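Local coordinates for protein chorismate mutase (Paraburkholderia phymatum, PDB 5TS9) that probably catalyses the rearrangement of chorismate to prephenate, the chorismate mutase step of prephenate biosynthesis, at residues Ser21-Arg25 against Ile73-Val78; Val43-Glu49 against Lys82-Tyr86. One frame throughout, in Å; residues are numbered along the deposited sequence. Where two conformers were deposited one is given.

Contact 1. Residues Ser21-Arg25 against Ile73-Val78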
ATOM      1  N   SER A  21      -7.571  -7.761 -14.822  1.00 19.05           N
ATOM      2  CA  SER A  21      -7.221  -6.455 -15.368  0.56 17.34           C
ATOM      3  C   SER A  21      -6.438  -5.628 -14.351  1.00 22.00           C
ATOM      4  O   SER A  21      -5.453  -4.965 -14.704  1.00 22.24           O
ATOM      5  CB  SER A  21      -8.483  -5.721 -15.829  0.56 19.55           C
ATOM      6  OG  SER A  21      -9.434  -5.606 -14.783  0.56 19.46           O
ATOM      7  N   MET A  22      -6.842  -5.670 -13.077  1.00 21.49           N
ATOM      8  CA  MET A  22      -6.073  -4.980 -12.041  1.00 16.06           C
ATOM      9  C   MET A  22      -4.684  -5.583 -11.903  1.00 16.04           C
ATOM     10  O   MET A  22      -3.705  -4.851 -11.702  1.00 17.72           O
ATOM     11  CB  MET A  22      -6.811  -5.043 -10.702  1.00 14.70           C
ATOM     12  CG  MET A  22      -8.121  -4.264 -10.682  1.00 15.20           C
ATOM     13  SD  MET A  22      -8.903  -4.338  -9.029  1.00 17.10           S
ATOM     14  CE  MET A  22     -10.319  -3.244  -9.294  1.00 16.39           C
ATOM     15  N   ALA A  23      -4.572  -6.920 -12.030  1.00 15.71           N
ATOM     16  CA  ALA A  23      -3.252  -7.545 -11.990  1.00 22.76           C
ATOM     17  C   ALA A  23      -2.376  -7.091 -13.155  1.00 22.23           C
ATOM     18  O   ALA A  23      -1.176  -6.858 -12.971  1.00 14.47           O
ATOM     19  CB  ALA A  23      -3.374  -9.068 -11.963  1.00 24.65           C
ATOM     20  N   ASP A  24      -2.947  -6.969 -14.367  1.00 18.46           N
ATOM     21  CA  ASP A  24      -2.175  -6.445 -15.495  1.00 18.72           C
ATOM     22  C   ASP A  24      -1.725  -5.010 -15.230  1.00 18.89           C
ATOM     23  O   ASP A  24      -0.595  -4.627 -15.567  1.00 15.58           O
ATOM     24  CB  ASP A  24      -3.002  -6.511 -16.782  1.00 20.50           C
ATOM     25  CG  ASP A  24      -3.346  -7.934 -17.193  1.00 28.27           C
ATOM     26  OD1 ASP A  24      -2.609  -8.878 -16.831  1.00 24.66           O
ATOM     27  OD2 ASP A  24      -4.358  -8.101 -17.893  1.00 27.89           O
ATOM     28  N   ARG A  25      -2.590  -4.202 -14.609  1.00 15.48           N
ATOM     29  CA  ARG A  25      -2.201  -2.832 -14.290  1.00 15.49           C
ATOM     30  C   ARG A  25      -1.103  -2.820 -13.244  1.00 18.55           C
ATOM     31  O   ARG A  25      -0.129  -2.066 -13.355  1.00 14.79           O
ATOM     32  CB  ARG A  25      -3.412  -2.034 -13.796  1.00 18.25           C
ATOM     33  CG  ARG A  25      -3.180  -0.511 -13.824  1.00 15.11           C
ATOM     34  CD  ARG A  25      -4.235   0.266 -13.080  1.00 15.12           C
ATOM     35  NE  ARG A  25      -4.095   1.690 -13.380  1.00 16.95           N
ATOM     36  CZ  ARG A  25      -3.175   2.484 -12.834  1.00 15.91           C
ATOM     37  NH1 ARG A  25      -2.342   2.008 -11.924  1.00 14.94           N
ATOM     38  NH2 ARG A  25      -3.103   3.762 -13.198  1.00 19.57           N
ATOM     39  N   ILE A  73     -11.657   3.328  -6.616  1.00 17.32           N
ATOM     40  CA  ILE A  73     -11.025   2.196  -7.295  1.00 18.04           C
ATOM     41  C   ILE A  73      -9.647   2.584  -7.816  1.00 20.82           C
ATOM     42  O   ILE A  73      -8.675   1.831  -7.672  1.00 17.79           O
ATOM     43  CB  ILE A  73     -11.926   1.676  -8.435  1.00 17.33           C
ATOM     44  CG1 ILE A  73     -13.194   0.986  -7.884  1.00 20.31           C
ATOM     45  CG2 ILE A  73     -11.140   0.724  -9.357  1.00 16.82           C
ATOM     46  CD1 ILE A  73     -12.931  -0.364  -7.223  1.00 23.95           C
ATOM     47  N   PHE A  74      -9.540   3.750  -8.445  1.00 16.58           N
ATOM     48  CA  PHE A  74      -8.254   4.078  -9.035  1.00 16.85           C
ATOM     49  C   PHE A  74      -7.280   4.653  -8.016  1.00 16.36           C
ATOM     50  O   PHE A  74      -6.069   4.478  -8.189  1.00 15.13           O
ATOM     51  CB  PHE A  74      -8.456   4.977 -10.252  1.00 17.67           C
ATOM     52  CG  PHE A  74      -8.865   4.193 -11.473  1.00 19.23           C
ATOM     53  CD1 PHE A  74     -10.193   3.822 -11.658  1.00 18.23           C
ATOM     54  CD2 PHE A  74      -7.915   3.755 -12.386  1.00 18.70           C
ATOM     55  CE1 PHE A  74     -10.580   3.061 -12.757  1.00 18.59           C
ATOM     56  CE2 PHE A  74      -8.277   2.999 -13.484  1.00 25.82           C
ATOM     57  CZ  PHE A  74      -9.621   2.642 -13.673  1.00 23.65           C
ATOM     58  N   SER A  75      -7.759   5.300  -6.946  1.00 15.96           N
ATOM     59  CA  SER A  75      -6.853   5.564  -5.823  1.00 17.36           C
ATOM     60  C   SER A  75      -6.270   4.264  -5.306  1.00 17.17           C
ATOM     61  O   SER A  75      -5.065   4.168  -5.060  1.00 21.13           O
ATOM     62  CB  SER A  75      -7.565   6.291  -4.678  1.00 22.40           C
ATOM     63  OG  SER A  75      -8.268   7.439  -5.134  1.00 30.66           O
ATOM     64  N   ASP A  76      -7.106   3.232  -5.182  1.00 14.45           N
ATOM     65  CA  ASP A  76      -6.601   1.922  -4.778  1.00 13.76           C
ATOM     66  C   ASP A  76      -5.580   1.383  -5.772  1.00 13.30           C
ATOM     67  O   ASP A  76      -4.578   0.792  -5.364  1.00 13.47           O
ATOM     68  CB  ASP A  76      -7.765   0.938  -4.606  1.00 14.82           C
ATOM     69  CG  ASP A  76      -8.604   1.241  -3.359  1.00 19.48           C
ATOM     70  OD1 ASP A  76      -8.073   1.912  -2.420  1.00 16.15           O
ATOM     71  OD2 ASP A  76      -9.776   0.799  -3.310  1.00 21.86           O
ATOM     72  N   GLN A  77      -5.820   1.570  -7.074  1.00 16.02           N
ATOM     73  CA  GLN A  77      -4.874   1.095  -8.084  1.00 13.46           C
ATOM     74  C   GLN A  77      -3.535   1.798  -7.973  1.00 14.10           C
ATOM     75  O   GLN A  77      -2.483   1.163  -8.142  1.00 14.89           O
ATOM     76  CB  GLN A  77      -5.415   1.309  -9.505  1.00 14.16           C
ATOM     77  CG  GLN A  77      -6.727   0.627  -9.837  1.00 14.62           C
ATOM     78  CD  GLN A  77      -6.823  -0.786  -9.305  1.00 17.74           C
ATOM     79  OE1 GLN A  77      -6.185  -1.705  -9.821  1.00 22.49           O
ATOM     80  NE2 GLN A  77      -7.659  -0.979  -8.290  1.00 14.30           N
ATOM     81  N   VAL A  78      -3.542   3.117  -7.750  1.00 13.57           N
ATOM     82  CA  VAL A  78      -2.253   3.801  -7.724  0.51 13.49           C
ATOM     83  C   VAL A  78      -1.499   3.481  -6.435  1.00 12.87           C
ATOM     84  O   VAL A  78      -0.278   3.342  -6.459  1.00 17.26           O
ATOM     85  CB  VAL A  78      -2.418   5.315  -7.945  0.51 18.50           C
ATOM     86  CG1 VAL A  78      -3.052   5.577  -9.292  0.51 20.31           C
ATOM     87  CG2 VAL A  78      -3.248   5.925  -6.855  0.51 14.52           C
TER
HETATM   88  O   HOH W   1      -3.678  -2.476 -10.216  1.00 13.86           O
HETATM   89  O   HOH W   2      -1.930  -0.511 -10.376  1.00 13.27           O
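M22 and Q77 face each other where two helical segments, 21-25 and 73-78, run with axes 11.2 Å apart at their closest and N-to-C directions 42° from parallel. Side chains and two waters bridge this wide spacing. The extended M22 chain crosses the bent Q77 chain at about a right angle: M22 CG lies 3.3 Å from Q77 OE1, and the sulfur and CE pass near the amide nitrogen. CE ends 4.1 Å from I73 CG2. Q77 folds back at chi2 (-42°), which lets NE2 donate to I73 O (3.1 Å) nearly in its own amide plane; that carbonyl takes Q77 N from its opposite face. NE2 also bonds to the A165 carbonyl. Both helices belong to the all-helical type II chorismate mutase fold, and this pairing lies fully buried near the centre of the chain. R25, extended from CG to NE, sets a guanidinium face over Q77 CB, with CD 3.9 Å from that carbon; F74 CE2 and (in one conformer) V78 CG1 approach obliquely from that side. One water donates to M22 O and Q77 OE1. A second, at the guanidinium edge and in its plane, accepts from R25 NH1 (3.0 Å) and donates to Q77 O.

Contact 2. Residues Val43-Glu49 against Lys82-Tyr86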
ATOM      1  N   VAL A  43       9.141   7.858  -6.452  1.00 22.34           N
ATOM      2  CA  VAL A  43       7.948   7.047  -6.698  1.00 20.03           C
ATOM      3  C   VAL A  43       6.708   7.928  -6.722  1.00 26.11           C
ATOM      4  O   VAL A  43       5.883   7.848  -7.639  1.00 26.27           O
ATOM      5  CB  VAL A  43       7.817   5.946  -5.639  1.00 21.75           C
ATOM      6  CG1 VAL A  43       6.451   5.219  -5.759  1.00 18.99           C
ATOM      7  CG2 VAL A  43       8.972   4.980  -5.745  1.00 19.25           C
ATOM      8  N   TYR A  44       6.556   8.773  -5.702  1.00 21.12           N
ATOM      9  CA  TYR A  44       5.358   9.585  -5.555  1.00 22.29           C
ATOM     10  C   TYR A  44       5.452  10.850  -6.400  1.00 22.39           C
ATOM     11  O   TYR A  44       6.486  11.520  -6.425  1.00 25.13           O
ATOM     12  CB  TYR A  44       5.149   9.948  -4.083  1.00 19.71           C
ATOM     13  CG  TYR A  44       4.003  10.910  -3.850  1.00 26.34           C
ATOM     14  CD1 TYR A  44       2.694  10.559  -4.166  1.00 27.04           C
ATOM     15  CD2 TYR A  44       4.231  12.161  -3.313  1.00 31.16           C
ATOM     16  CE1 TYR A  44       1.648  11.441  -3.956  1.00 25.75           C
ATOM     17  CE2 TYR A  44       3.197  13.046  -3.103  1.00 35.29           C
ATOM     18  CZ  TYR A  44       1.911  12.677  -3.417  1.00 29.79           C
ATOM     19  OH  TYR A  44       0.894  13.572  -3.189  1.00 28.75           O
ATOM     20  N   ASP A  45       4.362  11.171  -7.097  1.00 29.13           N
ATOM     21  CA  ASP A  45       4.230  12.427  -7.850  1.00 35.14           C
ATOM     22  C   ASP A  45       2.789  12.886  -7.655  1.00 29.98           C
ATOM     23  O   ASP A  45       1.884  12.404  -8.343  1.00 23.39           O
ATOM     24  CB  ASP A  45       4.567  12.245  -9.329  1.00 33.99           C
ATOM     25  CG  ASP A  45       4.331  13.514 -10.162  1.00 43.27           C
ATOM     26  OD1 ASP A  45       3.932  14.570  -9.618  1.00 39.84           O
ATOM     27  OD2 ASP A  45       4.559  13.447 -11.389  1.00 49.56           O
ATOM     28  N   GLY A  46       2.592  13.827  -6.733  1.00 31.60           N
ATOM     29  CA  GLY A  46       1.242  14.224  -6.371  1.00 27.91           C
ATOM     30  C   GLY A  46       0.434  14.738  -7.547  1.00 25.69           C
ATOM     31  O   GLY A  46      -0.744  14.402  -7.692  1.00 27.17           O
ATOM     32  N   GLN A  47       1.051  15.560  -8.395  1.00 29.09           N
ATOM     33  CA  GLN A  47       0.302  16.154  -9.501  1.00 29.75           C
ATOM     34  C   GLN A  47      -0.125  15.079 -10.492  1.00 32.23           C
ATOM     35  O   GLN A  47      -1.313  14.951 -10.812  1.00 29.73           O
ATOM     36  CB  GLN A  47       1.133  17.245 -10.181  1.00 30.30           C
ATOM     37  N   ARG A  48       0.821  14.249 -10.938  1.00 27.77           N
ATOM     38  CA  ARG A  48       0.478  13.192 -11.884  1.00 31.19           C
ATOM     39  C   ARG A  48      -0.556  12.223 -11.310  1.00 29.76           C
ATOM     40  O   ARG A  48      -1.487  11.825 -12.017  1.00 28.83           O
ATOM     41  CB  ARG A  48       1.732  12.434 -12.311  1.00 37.04           C
ATOM     42  N   GLU A  49      -0.415  11.819 -10.034  1.00 24.82           N
ATOM     43  CA  GLU A  49      -1.403  10.916  -9.452  0.55 25.14           C
ATOM     44  C   GLU A  49      -2.791  11.553  -9.415  1.00 24.63           C
ATOM     45  O   GLU A  49      -3.803  10.866  -9.598  1.00 23.60           O
ATOM     46  CB  GLU A  49      -0.967  10.479  -8.052  0.55 25.12           C
ATOM     47  CG  GLU A  49       0.161   9.448  -8.051  0.55 24.39           C
ATOM     48  CD  GLU A  49       0.690   9.137  -6.658  0.55 28.65           C
ATOM     49  OE1 GLU A  49      -0.110   9.061  -5.700  0.55 27.60           O
ATOM     50  OE2 GLU A  49       1.920   8.971  -6.524  0.55 27.74           O
ATOM     51  N   LYS A  82       2.263   1.869  -6.220  1.00 13.56           N
ATOM     52  CA  LYS A  82       3.366   2.404  -5.418  1.00 15.19           C
ATOM     53  C   LYS A  82       3.890   1.379  -4.410  1.00 13.41           C
ATOM     54  O   LYS A  82       5.094   1.315  -4.170  1.00 16.29           O
ATOM     55  CB  LYS A  82       2.932   3.692  -4.709  1.00 15.54           C
ATOM     56  CG  LYS A  82       2.457   4.779  -5.698  1.00 19.27           C
ATOM     57  CD  LYS A  82       2.247   6.137  -5.031  1.00 19.56           C
ATOM     58  CE  LYS A  82       1.067   6.090  -4.082  1.00 15.04           C
ATOM     59  NZ  LYS A  82       0.833   7.466  -3.479  1.00 21.11           N
ATOM     60  N   GLU A  83       3.008   0.576  -3.802  1.00 15.00           N
ATOM     61  CA  GLU A  83       3.452  -0.488  -2.895  0.52 14.99           C
ATOM     62  C   GLU A  83       4.512  -1.367  -3.549  1.00 15.26           C
ATOM     63  O   GLU A  83       5.551  -1.683  -2.951  1.00 15.69           O
ATOM     64  CB  GLU A  83       2.250  -1.338  -2.474  0.52 10.93           C
ATOM     65  CG  GLU A  83       2.592  -2.555  -1.650  0.52 12.33           C
ATOM     66  CD  GLU A  83       1.356  -3.292  -1.120  0.52 17.14           C
ATOM     67  OE1 GLU A  83       1.521  -4.256  -0.356  0.52 11.28           O
ATOM     68  OE2 GLU A  83       0.217  -2.911  -1.464  0.52 15.00           O
ATOM     69  N   VAL A  84       4.253  -1.785  -4.781  1.00 11.53           N
ATOM     70  CA  VAL A  84       5.220  -2.609  -5.495  1.00 11.31           C
ATOM     71  C   VAL A  84       6.482  -1.801  -5.787  1.00 11.56           C
ATOM     72  O   VAL A  84       7.596  -2.263  -5.541  1.00 15.69           O
ATOM     73  CB  VAL A  84       4.595  -3.175  -6.780  1.00 13.69           C
ATOM     74  CG1 VAL A  84       5.641  -3.900  -7.628  1.00 11.93           C
ATOM     75  CG2 VAL A  84       3.465  -4.141  -6.419  1.00 14.31           C
ATOM     76  N   GLN A  85       6.323  -0.575  -6.290  1.00 11.73           N
ATOM     77  CA  GLN A  85       7.488   0.216  -6.673  1.00 14.84           C
ATOM     78  C   GLN A  85       8.414   0.457  -5.481  1.00 17.52           C
ATOM     79  O   GLN A  85       9.635   0.315  -5.597  1.00 13.81           O
ATOM     80  CB  GLN A  85       7.068   1.558  -7.276  1.00 15.63           C
ATOM     81  CG  GLN A  85       6.353   1.484  -8.607  1.00 12.85           C
ATOM     82  CD  GLN A  85       5.953   2.862  -9.095  1.00 21.53           C
ATOM     83  OE1 GLN A  85       6.765   3.795  -9.086  1.00 20.37           O
ATOM     84  NE2 GLN A  85       4.699   3.002  -9.535  1.00 17.49           N
ATOM     85  N   TYR A  86       7.860   0.871  -4.342  1.00 15.08           N
ATOM     86  CA  TYR A  86       8.717   1.151  -3.191  1.00 13.82           C
ATOM     87  C   TYR A  86       9.464  -0.108  -2.751  1.00 14.76           C
ATOM     88  O   TYR A  86      10.638  -0.042  -2.375  1.00 12.33           O
ATOM     89  CB  TYR A  86       7.895   1.692  -2.021  1.00 14.90           C
ATOM     90  CG  TYR A  86       7.518   3.153  -2.096  1.00 13.66           C
ATOM     91  CD1 TYR A  86       8.500   4.150  -2.195  1.00 14.83           C
ATOM     92  CD2 TYR A  86       6.187   3.540  -2.019  1.00 12.07           C
ATOM     93  CE1 TYR A  86       8.150   5.499  -2.233  1.00 15.02           C
ATOM     94  CE2 TYR A  86       5.821   4.870  -2.065  1.00 14.11           C
ATOM     95  CZ  TYR A  86       6.812   5.857  -2.167  1.00 15.39           C
ATOM     96  OH  TYR A  86       6.452   7.189  -2.238  1.00 15.87           O
TER
HETATM   97  O   HOH W   3       8.249   8.947  -3.221  1.00 21.14           O
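V43 places CG1 trans to its backbone N (chi1 171°) and Y86 swings its ring beside its own N, a pairing that brings the valine methyl over the tyrosine face. This contact joins the start of helix 46-59, and the turn leading into it, to helix 67-95 within the all-helical type II chorismate mutase fold. CG1 makes a CH-pi contact 3.8 Å from the centroid of the Y86 ring, 15° off its normal, while V43 CB packs on the same ring 3.5 Å from CE1. CG1 also touches the K82 and Q85 side chains; Q85 OE1 in turn accepts from K36, which donates to V43 O as well, tying the turn to helix 16-39.

Beyond the valine, K82 bends at chi3 and runs alongside Y44 to meet E49, which approaches from the opposite direction. E49 has two conformers, and its contacts hold for the one described, so they need not be permanent. In it, NZ forms a salt bridge with E49 OE1 (2.9 Å), reaching its syn side 22° out of the carboxylate plane; OE2 accepts a weak bond from D45 N, and OE1 also lies at the Y44 ring edge, in plane. The ammonium has a second carboxylate partner in E79. D45 is the N-cap of helix 46-59, its OD1 taking weak bonds from Q47 N and R48 N. The second subunit also approaches: R168 of that chain makes a cation-pi contact with the Y44 ring, and its R164 packs on K82 and Y86. Y86 OH stands 3.6 Å from Y44 CB, and one water joins Y86 OH (2.7 Å) to Y44 N, from which it accepts at 3.0 Å.

Helix 67-95 serves both contacts: residues 73-78 meet helix 16-39 in contact 1, and residues 82-86 meet the entry to helix 46-59 in contact 2. Their centres lie about 13 Å apart, contact 1 about 2 Å from the centre of the chain and contact 2 about 12 Å. The segments alternate along the sequence, so the two pairings cross. The same chain region, R164 to R168, bears on both: in contact 1, R164 and R168 form salt bridges with D76 of their own chain, whereas in contact 2 the second subunit's copies approach K82, Y86 and Y44. Contact 1 is thus internal to one chain, while contact 2 forms part of the interface with the second subunit.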